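Local coordinates for phosphoglycerate oxidoreductase (Rhizobium etli, PDB 4HY3), which probably reduces 2-keto acids such as hydroxypyruvate and glyoxylate with NAD(P)H, as a member of the D-isomer-specific 2-hydroxyacid dehydrogenase family, at residues Ala77-Gln83 / Leu97-Val103; His122-Gln128 / Pro343-Ala349; Ile202-Asp206 / Asp226-Ser231. All blocks are in the same frame, centred on the assembly; numbering follows the deposited sequence.

Contact 1 of 3, residues Ala77-Gln83 / Leu97-Val103; sequences ARYIIGQ and LRSILNV
R78, and R98 just before strand 99-101, run side by side and lay their guanidinium groups flat on one another, centres 3.6 Å apart and planes 14° from parallel. R78 leaves with CG anti to its backbone nitrogen (chi1 168°), and a bend at chi3 brings NE over a face of the R98 group, offset toward its rim. At the base of the pair R98 N bonds R78 O (2.8 Å). Beyond it, strands 77-82 and 99-101 of a beta-alpha-beta unit run parallel, and the pairing goes on with I80 N to S99 O (3.0 Å), L101 N to I80 O (2.7 Å) and G82 N to L101 O (2.7 Å). On the I80 face, I80 lies alongside I100, their CG1 atoms 3.7 Å apart, while L97 crosses I80 at nearly a right angle. On the opposite face, Y79 CB meets L101 CD1 at 4.2 Å, and the Y79 ring has R78 CG over its centre. Y79 OH and R78 NH1 both bond D338 OD1, and R98 NH2 bonds the M337 carbonyl, both at the end of helix 320-338. The stack is thus two cations tolerated face to face, their charge probably offset by the D338 carboxylate and a helix-end carbonyl.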
loop_
_atom_site.group_PDB
_atom_site.type_symbol
_atom_site.label_atom_id
_atom_site.label_comp_id
_atom_site.label_asym_id
_atom_site.label_seq_id
_atom_site.Cartn_x
_atom_site.Cartn_y
_atom_site.Cartn_z
ATOM N N ALA A 77 -18.636 -35.969 -19.666
ATOM C CA ALA A 77 -17.980 -35.292 -18.548
ATOM C C ALA A 77 -16.920 -34.236 -18.998
ATOM O O ALA A 77 -15.879 -34.571 -19.583
ATOM C CB ALA A 77 -17.364 -36.308 -17.589
ATOM N N ARG A 78 -17.195 -32.974 -18.717
ATOM C CA ARG A 78 -16.264 -31.922 -19.012
ATOM C C ARG A 78 -15.258 -31.660 -17.866
ATOM O O ARG A 78 -14.243 -31.030 -18.089
ATOM C CB ARG A 78 -17.042 -30.641 -19.330
ATOM C CG ARG A 78 -16.171 -29.398 -19.383
ATOM C CD ARG A 78 -16.953 -28.202 -19.850
ATOM N NE ARG A 78 -17.685 -28.507 -21.067
ATOM C CZ ARG A 78 -18.611 -27.711 -21.588
ATOM N NH1 ARG A 78 -18.900 -26.558 -21.019
ATOM N NH2 ARG A 78 -19.245 -28.070 -22.694
ATOM N N TYR A 79 -15.562 -32.106 -16.648
ATOM C CA TYR A 79 -14.722 -31.839 -15.483
ATOM C C TYR A 79 -14.818 -32.949 -14.449
ATOM O O TYR A 79 -15.842 -33.630 -14.356
ATOM C CB TYR A 79 -15.131 -30.549 -14.767
ATOM C CG TYR A 79 -15.259 -29.296 -15.617
ATOM C CD1 TYR A 79 -14.138 -28.674 -16.173
ATOM C CD2 TYR A 79 -16.511 -28.719 -15.844
ATOM C CE1 TYR A 79 -14.263 -27.525 -16.939
ATOM C CE2 TYR A 79 -16.641 -27.563 -16.595
ATOM C CZ TYR A 79 -15.518 -26.973 -17.137
ATOM O OH TYR A 79 -15.663 -25.849 -17.886
ATOM N N ILE A 80 -13.756 -33.119 -13.654
ATOM C CA ILE A 80 -13.791 -33.983 -12.478
ATOM C C ILE A 80 -13.477 -33.129 -11.268
ATOM O O ILE A 80 -12.353 -32.651 -11.125
ATOM C CB ILE A 80 -12.732 -35.106 -12.549
ATOM C CG1 ILE A 80 -12.746 -35.771 -13.926
ATOM C CG2 ILE A 80 -12.939 -36.116 -11.431
ATOM C CD1 ILE A 80 -13.168 -37.217 -13.926
ATOM N N ILE A 81 -14.454 -32.903 -10.396
ATOM C CA ILE A 81 -14.117 -32.283 -9.119
ATOM C C ILE A 81 -13.587 -33.398 -8.208
ATOM O O ILE A 81 -14.332 -34.317 -7.866
ATOM C CB ILE A 81 -15.321 -31.546 -8.497
ATOM C CG1 ILE A 81 -16.053 -30.726 -9.573
ATOM C CG2 ILE A 81 -14.871 -30.671 -7.331
ATOM C CD1 ILE A 81 -17.352 -30.074 -9.123
ATOM N N GLY A 82 -12.298 -33.336 -7.869
ATOM C CA GLY A 82 -11.620 -34.329 -6.995
ATOM C C GLY A 82 -10.340 -34.969 -7.541
ATOM O O GLY A 82 -9.664 -34.387 -8.395
ATOM N N GLN A 83 -10.005 -36.166 -7.046
ATOM C CA GLN A 83 -8.700 -36.834 -7.309
ATOM C C GLN A 83 -8.805 -38.343 -7.575
ATOM O O GLN A 83 -7.960 -39.109 -7.094
ATOM C CB GLN A 83 -7.775 -36.725 -6.112
ATOM C CG GLN A 83 -7.922 -35.496 -5.302
ATOM C CD GLN A 83 -9.127 -35.534 -4.416
ATOM O OE1 GLN A 83 -9.339 -36.479 -3.646
ATOM N NE2 GLN A 83 -9.943 -34.494 -4.525
ATOM N N LEU A 97 -13.471 -34.579 -21.443
ATOM C CA LEU A 97 -12.806 -34.198 -20.184
ATOM C C LEU A 97 -11.907 -32.982 -20.429
ATOM O O LEU A 97 -11.077 -32.985 -21.331
ATOM C CB LEU A 97 -12.037 -35.378 -19.547
ATOM C CG LEU A 97 -11.489 -35.176 -18.118
ATOM C CD1 LEU A 97 -12.566 -34.808 -17.115
ATOM C CD2 LEU A 97 -10.678 -36.368 -17.608
ATOM N N ARG A 98 -12.100 -31.933 -19.660
ATOM C CA ARG A 98 -11.370 -30.738 -19.919
ATOM C C ARG A 98 -10.362 -30.543 -18.780
ATOM O O ARG A 98 -9.187 -30.200 -19.007
ATOM C CB ARG A 98 -12.342 -29.575 -20.012
ATOM C CG ARG A 98 -12.090 -28.630 -21.163
ATOM C CD ARG A 98 -13.267 -28.653 -22.096
ATOM N NE ARG A 98 -14.089 -27.449 -22.006
ATOM C CZ ARG A 98 -15.201 -27.247 -22.723
ATOM N NH1 ARG A 98 -15.641 -28.160 -23.577
ATOM N NH2 ARG A 98 -15.888 -26.123 -22.586
ATOM N N SER A 99 -10.794 -30.791 -17.547
ATOM C CA SER A 99 -9.880 -30.643 -16.429
ATOM C C SER A 99 -10.301 -31.456 -15.234
ATOM O O SER A 99 -11.453 -31.826 -15.093
ATOM C CB SER A 99 -9.724 -29.163 -16.035
ATOM O OG SER A 99 -9.231 -28.999 -14.710
ATOM N N ILE A 100 -9.324 -31.721 -14.377
ATOM C CA ILE A 100 -9.546 -32.377 -13.131
ATOM C C ILE A 100 -9.200 -31.363 -12.074
ATOM O O ILE A 100 -8.106 -30.836 -12.075
ATOM C CB ILE A 100 -8.653 -33.620 -13.021
ATOM C CG1 ILE A 100 -9.206 -34.660 -13.999
ATOM C CG2 ILE A 100 -8.598 -34.148 -11.576
ATOM C CD1 ILE A 100 -8.365 -35.907 -14.193
ATOM N N LEU A 101 -10.136 -31.062 -11.187
ATOM C CA LEU A 101 -9.833 -30.125 -10.145
ATOM C C LEU A 101 -9.553 -30.858 -8.828
ATOM O O LEU A 101 -10.482 -31.327 -8.150
ATOM C CB LEU A 101 -10.929 -29.078 -10.021
ATOM C CG LEU A 101 -11.110 -28.360 -11.348
ATOM C CD1 LEU A 101 -12.217 -29.001 -12.177
ATOM C CD2 LEU A 101 -11.348 -26.868 -11.184
ATOM N N ASN A 102 -8.260 -30.939 -8.486
ATOM C CA ASN A 102 -7.790 -31.578 -7.268
ATOM C C ASN A 102 -8.190 -30.688 -6.133
ATOM O O ASN A 102 -7.945 -29.487 -6.195
ATOM C CB ASN A 102 -6.256 -31.710 -7.290
ATOM C CG ASN A 102 -5.727 -32.748 -6.297
ATOM O OD1 ASN A 102 -6.019 -33.934 -6.412
ATOM N ND2 ASN A 102 -4.939 -32.308 -5.349
ATOM N N VAL A 103 -8.808 -31.283 -5.112
ATOM C CA VAL A 103 -9.329 -30.554 -3.943
ATOM C C VAL A 103 -8.704 -30.980 -2.634
ATOM O O VAL A 103 -8.831 -30.304 -1.638
ATOM C CB VAL A 103 -10.872 -30.614 -3.806
ATOM C CG1 VAL A 103 -11.525 -29.858 -4.955
ATOM C CG2 VAL A 103 -11.391 -32.029 -3.642
#

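Contact 2 of 3, residues His122-Gln128 / Pro343-Ala349; sequences HVVTTGQ and PMRCKRA
T125 and K347 form an antiparallel hydrogen-bonded pair by which the segment 343-349, from near the C terminus, adds a short, weakly bonded antiparallel strand, outermost within this chain, to an otherwise parallel sheet. That sheet belongs to the domain that, in D-2-hydroxyacid dehydrogenases, usually accompanies the NAD-binding domain. T125 N donates to K347 O at 2.9 Å. The threonine hydroxyl stands between its backbone nitrogen and carbonyl carbon (chi1 44°), which brings OG1 beside K347 CB and lets it make a weak bond to K347 O. A further weak bond joins A349 N to V123 O.

On the V124 side of the strand, apolar groups meet: V124 sets CG1 against C346 SG (3.6 Å) and CG2 toward P343 CB (4.3 Å), while C346 SG reaches T126 CG2 at 3.7 Å. At the start of the strand, H122 meets two partners on one side of its ring: P343 comes obliquely to ND1, its CD 3.3 Å away, and R348 runs alongside with its CZ 4.2 Å above the imidazole plane, the two flat groups 35° apart. At the far end Q128 crosses R345 at about a right angle, its amide nearly perpendicular to the guanidinium, and NE2 gives a weak bond of 3.3 Å to R345 O.

In the next shell the arginine ends are gripped across a subunit boundary: R348 NH2 forms a salt bridge with E350 of the second subunit, and R345 NH2 one with E216 of the same neighbour. Within the chain, D333 on helix 320-338 positions the segment 343-346: its carboxylate accepts the backbone N-H groups of M344 and R345 on OD1 and that of C346 on OD2.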
loop_
_atom_site.group_PDB
_atom_site.type_symbol
_atom_site.label_atom_id
_atom_site.label_comp_id
_atom_site.label_asym_id
_atom_site.label_seq_id
_atom_site.Cartn_x
_atom_site.Cartn_y
_atom_site.Cartn_z
ATOM N N HIS A 122 -5.980 -30.016 -18.092
ATOM C CA HIS A 122 -5.394 -29.341 -16.946
ATOM C C HIS A 122 -5.729 -30.031 -15.660
ATOM O O HIS A 122 -6.820 -30.547 -15.485
ATOM C CB HIS A 122 -5.809 -27.861 -16.883
ATOM C CG HIS A 122 -5.648 -27.116 -18.201
ATOM N ND1 HIS A 122 -6.676 -26.475 -18.812
ATOM C CD2 HIS A 122 -4.545 -26.954 -19.034
ATOM C CE1 HIS A 122 -6.248 -25.924 -19.958
ATOM N NE2 HIS A 122 -4.948 -26.216 -20.098
ATOM N N VAL A 123 -4.766 -30.060 -14.748
ATOM C CA VAL A 123 -4.973 -30.573 -13.419
ATOM C C VAL A 123 -4.695 -29.401 -12.541
ATOM O O VAL A 123 -3.611 -28.812 -12.615
ATOM C CB VAL A 123 -3.969 -31.657 -13.036
ATOM C CG1 VAL A 123 -4.210 -32.056 -11.587
ATOM C CG2 VAL A 123 -4.044 -32.869 -13.967
ATOM N N VAL A 124 -5.662 -29.058 -11.703
ATOM C CA VAL A 124 -5.610 -27.831 -10.950
ATOM C C VAL A 124 -5.757 -28.206 -9.474
ATOM O O VAL A 124 -6.318 -29.261 -9.156
ATOM C CB VAL A 124 -6.683 -26.858 -11.494
ATOM C CG1 VAL A 124 -7.884 -26.749 -10.580
ATOM C CG2 VAL A 124 -6.099 -25.490 -11.743
ATOM N N THR A 125 -5.221 -27.378 -8.578
ATOM C CA THR A 125 -5.231 -27.666 -7.130
ATOM C C THR A 125 -5.606 -26.419 -6.397
ATOM O O THR A 125 -5.512 -25.316 -6.915
ATOM C CB THR A 125 -3.856 -28.101 -6.561
ATOM O OG1 THR A 125 -2.842 -27.250 -7.105
ATOM C CG2 THR A 125 -3.538 -29.564 -6.892
ATOM N N THR A 126 -5.988 -26.598 -5.154
ATOM C CA THR A 126 -6.705 -25.575 -4.471
ATOM C C THR A 126 -6.055 -25.294 -3.143
ATOM O O THR A 126 -6.667 -24.658 -2.282
ATOM C CB THR A 126 -8.132 -26.077 -4.218
ATOM O OG1 THR A 126 -8.065 -27.354 -3.551
ATOM C CG2 THR A 126 -8.871 -26.216 -5.546
ATOM N N GLY A 127 -4.825 -25.793 -2.992
ATOM C CA GLY A 127 -4.049 -25.698 -1.760
ATOM C C GLY A 127 -3.727 -24.292 -1.274
ATOM O O GLY A 127 -3.401 -24.098 -0.099
ATOM N N GLN A 128 -3.818 -23.294 -2.152
ATOM C CA GLN A 128 -3.489 -21.953 -1.698
ATOM C C GLN A 128 -4.524 -21.365 -0.750
ATOM O O GLN A 128 -4.275 -20.335 -0.127
ATOM C CB GLN A 128 -3.140 -21.017 -2.835
ATOM C CG GLN A 128 -4.324 -20.565 -3.624
ATOM C CD GLN A 128 -4.038 -19.246 -4.270
ATOM O OE1 GLN A 128 -3.179 -18.489 -3.803
ATOM N NE2 GLN A 128 -4.751 -18.957 -5.355
ATOM N N PRO A 343 -7.462 -22.184 -17.052
ATOM C CA PRO A 343 -7.790 -21.950 -15.649
ATOM C C PRO A 343 -6.727 -21.036 -15.042
ATOM O O PRO A 343 -5.557 -21.116 -15.438
ATOM C CB PRO A 343 -7.725 -23.357 -15.049
ATOM C CG PRO A 343 -6.706 -24.063 -15.888
ATOM C CD PRO A 343 -6.960 -23.552 -17.280
HETATM N N MSE A 344 -7.137 -20.166 -14.118
HETATM C CA MSE A 344 -6.243 -19.166 -13.535
HETATM C C MSE A 344 -6.139 -19.304 -12.059
HETATM O O MSE A 344 -5.089 -19.046 -11.492
HETATM C CB MSE A 344 -6.760 -17.741 -13.732
HETATM C CG MSE A 344 -6.746 -17.191 -15.147
HETATM SE SE MSE A 344 -4.994 -17.460 -16.008
HETATM C CE MSE A 344 -3.933 -15.955 -15.288
ATOM N N ARG A 345 -7.232 -19.715 -11.429
ATOM C CA ARG A 345 -7.445 -19.497 -10.005
ATOM C C ARG A 345 -6.715 -20.514 -9.138
ATOM O O ARG A 345 -6.053 -20.151 -8.166
ATOM C CB ARG A 345 -8.960 -19.451 -9.667
ATOM C CG ARG A 345 -9.269 -18.904 -8.277
ATOM C CD ARG A 345 -8.027 -18.197 -7.752
ATOM N NE ARG A 345 -8.302 -17.160 -6.771
ATOM C CZ ARG A 345 -7.376 -16.364 -6.238
ATOM N NH1 ARG A 345 -6.102 -16.465 -6.581
ATOM N NH2 ARG A 345 -7.733 -15.459 -5.357
ATOM N N CYS A 346 -6.870 -21.782 -9.486
ATOM C CA CYS A 346 -6.227 -22.857 -8.766
ATOM C C CYS A 346 -4.883 -23.103 -9.427
ATOM O O CYS A 346 -4.694 -22.726 -10.579
ATOM C CB CYS A 346 -7.092 -24.121 -8.847
ATOM S SG CYS A 346 -8.874 -23.948 -8.491
ATOM N N LYS A 347 -3.963 -23.751 -8.719
ATOM C CA LYS A 347 -2.629 -23.995 -9.250
ATOM C C LYS A 347 -2.600 -25.055 -10.372
ATOM O O LYS A 347 -3.244 -26.087 -10.273
ATOM C CB LYS A 347 -1.669 -24.367 -8.123
ATOM C CG LYS A 347 -0.219 -24.299 -8.557
ATOM C CD LYS A 347 0.698 -25.175 -7.722
ATOM C CE LYS A 347 1.344 -24.399 -6.573
ATOM N NZ LYS A 347 2.687 -24.957 -6.216
ATOM N N ARG A 348 -1.852 -24.793 -11.439
ATOM C CA ARG A 348 -1.631 -25.800 -12.481
ATOM C C ARG A 348 -0.456 -26.726 -12.118
ATOM O O ARG A 348 0.363 -26.356 -11.280
ATOM C CB ARG A 348 -1.300 -25.098 -13.792
ATOM C CG ARG A 348 -1.898 -25.789 -14.977
ATOM C CD ARG A 348 -2.961 -24.917 -15.568
ATOM N NE ARG A 348 -2.489 -24.429 -16.845
ATOM C CZ ARG A 348 -2.899 -23.308 -17.423
ATOM N NH1 ARG A 348 -3.802 -22.527 -16.834
ATOM N NH2 ARG A 348 -2.398 -22.975 -18.604
ATOM N N ALA A 349 -0.372 -27.897 -12.759
ATOM C CA ALA A 349 0.772 -28.842 -12.655
ATOM C C ALA A 349 1.378 -29.156 -14.034
ATOM O O ALA A 349 0.635 -29.123 -15.018
ATOM C CB ALA A 349 0.301 -30.124 -12.027
#

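Contact 3 of 3, residues Ile202-Asp206 / Asp226-Ser231; sequences IRVFD and DVLTKS
R203, on strand 201-205, and V227, near the end of helix 224-229, bring their CA atoms within 5.8 Å, the closest CA pair of the two segments. V227 places one methyl against the strand: CG2 rests 3.9 Å from R203 CB and 3.9 Å from F205 CB, two residues on the same side of the strand, and it also lies against the backbone between them.

The longer reach belongs to R203. Its chain is extended from CG to NE, passing D226 CB with CD at 4.0 Å, and chi4 near 89° then turns the guanidinium across the end of the helix. There K230 CB lies over one face, 3.4 Å above the plane and offset toward the rim, while S231 OG approaches the edge, 3.6 Å from NH1. NH1 also donates to K230 O at 2.6 Å, but the bond is strongly bent (119°) and weak. A positive group beside the C-terminal end of a helix is likely to be favourable, and E178 adds a long, weak ion pair. K230 itself, the first residue to leave the helical conformation, is tied back by its N-H to D226 O and by a salt bridge from NZ to D226 OD2, met from above the carboxylate plane. An alanine in place of R203 would probably leave K230 O without this donor and open a gap beneath K230 CB.

Strand 201-205 lies beside strand 178-182, and V227 also packs on V182. A helix leading to strand 233-236, laid against the sheet so, is characteristic of the Rossmann fold of the NAD-binding domain.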
loop_
_atom_site.group_PDB
_atom_site.type_symbol
_atom_site.label_atom_id
_atom_site.label_comp_id
_atom_site.label_asym_id
_atom_site.label_seq_id
_atom_site.Cartn_x
_atom_site.Cartn_y
_atom_site.Cartn_z
ATOM N N ILE A 202 12.500 -7.470 5.250
ATOM C CA ILE A 202 12.122 -8.846 4.964
ATOM C C ILE A 202 13.049 -9.586 3.992
ATOM O O ILE A 202 13.016 -9.349 2.760
ATOM C CB ILE A 202 10.640 -8.949 4.528
ATOM C CG1 ILE A 202 9.739 -8.346 5.611
ATOM C CG2 ILE A 202 10.271 -10.407 4.272
ATOM C CD1 ILE A 202 8.330 -8.068 5.162
ATOM N N ARG A 203 13.849 -10.489 4.572
ATOM C CA ARG A 203 14.816 -11.329 3.850
ATOM C C ARG A 203 14.217 -12.672 3.577
ATOM O O ARG A 203 13.717 -13.328 4.488
ATOM C CB ARG A 203 16.092 -11.547 4.671
ATOM C CG ARG A 203 17.078 -10.400 4.600
ATOM C CD ARG A 203 18.379 -10.773 5.272
ATOM N NE ARG A 203 19.117 -9.606 5.744
ATOM C CZ ARG A 203 18.961 -9.065 6.948
ATOM N NH1 ARG A 203 18.070 -9.583 7.797
ATOM N NH2 ARG A 203 19.692 -8.012 7.300
ATOM N N VAL A 204 14.301 -13.095 2.326
ATOM C CA VAL A 204 13.667 -14.328 1.899
ATOM C C VAL A 204 14.680 -15.240 1.229
ATOM O O VAL A 204 15.425 -14.820 0.350
ATOM C CB VAL A 204 12.486 -14.053 0.919
ATOM C CG1 VAL A 204 12.005 -15.336 0.230
ATOM C CG2 VAL A 204 11.326 -13.401 1.652
ATOM N N PHE A 205 14.685 -16.498 1.629
ATOM C CA PHE A 205 15.479 -17.476 0.935
ATOM C C PHE A 205 14.584 -18.409 0.120
ATOM O O PHE A 205 13.643 -18.999 0.646
ATOM C CB PHE A 205 16.376 -18.247 1.912
ATOM C CG PHE A 205 16.969 -19.480 1.323
ATOM C CD1 PHE A 205 18.019 -19.394 0.416
ATOM C CD2 PHE A 205 16.463 -20.731 1.653
ATOM C CE1 PHE A 205 18.562 -20.541 -0.150
ATOM C CE2 PHE A 205 16.995 -21.889 1.093
ATOM C CZ PHE A 205 18.051 -21.794 0.193
ATOM N N ASP A 206 14.892 -18.531 -1.169
ATOM C CA ASP A 206 14.134 -19.386 -2.067
ATOM C C ASP A 206 14.969 -19.799 -3.298
ATOM O O ASP A 206 15.451 -18.954 -4.053
ATOM C CB ASP A 206 12.834 -18.696 -2.476
ATOM C CG ASP A 206 11.819 -19.650 -3.110
ATOM O OD1 ASP A 206 11.373 -20.612 -2.450
ATOM O OD2 ASP A 206 11.431 -19.404 -4.266
ATOM N N ASP A 226 22.244 -15.459 5.799
ATOM C CA ASP A 226 21.651 -14.137 6.112
ATOM C C ASP A 226 20.299 -14.212 6.835
ATOM O O ASP A 226 20.094 -13.517 7.828
ATOM C CB ASP A 226 21.457 -13.284 4.851
ATOM C CG ASP A 226 22.761 -12.893 4.207
ATOM O OD1 ASP A 226 22.791 -12.704 2.971
ATOM O OD2 ASP A 226 23.764 -12.781 4.937
ATOM N N VAL A 227 19.382 -15.033 6.310
ATOM C CA VAL A 227 18.017 -15.153 6.819
ATOM C C VAL A 227 18.089 -15.721 8.223
ATOM O O VAL A 227 17.389 -15.274 9.149
ATOM C CB VAL A 227 17.159 -16.081 5.921
ATOM C CG1 VAL A 227 15.865 -16.518 6.602
ATOM C CG2 VAL A 227 16.847 -15.401 4.602
ATOM N N LEU A 228 18.975 -16.693 8.369
ATOM C CA LEU A 228 19.093 -17.466 9.576
ATOM C C LEU A 228 19.803 -16.646 10.655
ATOM O O LEU A 228 19.624 -16.888 11.853
ATOM C CB LEU A 228 19.869 -18.736 9.242
ATOM C CG LEU A 228 19.679 -19.980 10.098
ATOM C CD1 LEU A 228 20.133 -21.236 9.358
ATOM C CD2 LEU A 228 20.449 -19.835 11.402
ATOM N N THR A 229 20.566 -15.645 10.219
ATOM C CA THR A 229 21.564 -15.025 11.075
ATOM C C THR A 229 21.308 -13.575 11.428
ATOM O O THR A 229 21.365 -13.209 12.605
ATOM C CB THR A 229 22.989 -15.277 10.513
ATOM O OG1 THR A 229 23.595 -16.338 11.267
ATOM C CG2 THR A 229 23.882 -14.013 10.527
ATOM N N LYS A 230 21.025 -12.762 10.415
ATOM C CA LYS A 230 20.746 -11.334 10.585
ATOM C C LYS A 230 19.256 -11.063 10.806
ATOM O O LYS A 230 18.719 -10.079 10.283
ATOM C CB LYS A 230 21.213 -10.591 9.340
ATOM C CG LYS A 230 22.404 -11.278 8.698
ATOM C CD LYS A 230 23.097 -10.451 7.638
ATOM C CE LYS A 230 24.539 -10.898 7.564
ATOM N NZ LYS A 230 25.013 -10.946 6.160
ATOM N N SER A 231 18.589 -11.936 11.572
ATOM C CA SER A 231 17.127 -11.853 11.687
ATOM C C SER A 231 16.565 -12.003 13.109
ATOM O O SER A 231 17.007 -12.860 13.888
ATOM C CB SER A 231 16.438 -12.830 10.710
ATOM O OG SER A 231 16.280 -12.270 9.420
#

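From the N terminus, contact 1 comes first, closing a short loop of 13 residues between neighbouring parallel strands. The chain then moves one strand further in the same sheet, where N102 N meets V124 O and I100 N meets H122 O, so contacts 1 and 2 share a continuous hydrogen-bonded layer. Contact 2 opens there but closes only after 214 further residues, when the C-terminal part returns as the outermost strand of this chain. Contact 3 is nested inside that long loop, within the NAD-binding domain; its centre is about 29 Å from that of contact 2 and about 39 Å from that of contact 1. Contacts 1 and 2 thus tie together the sheet of one domain, contact 3 joins helix to sheet in the other, and none cross.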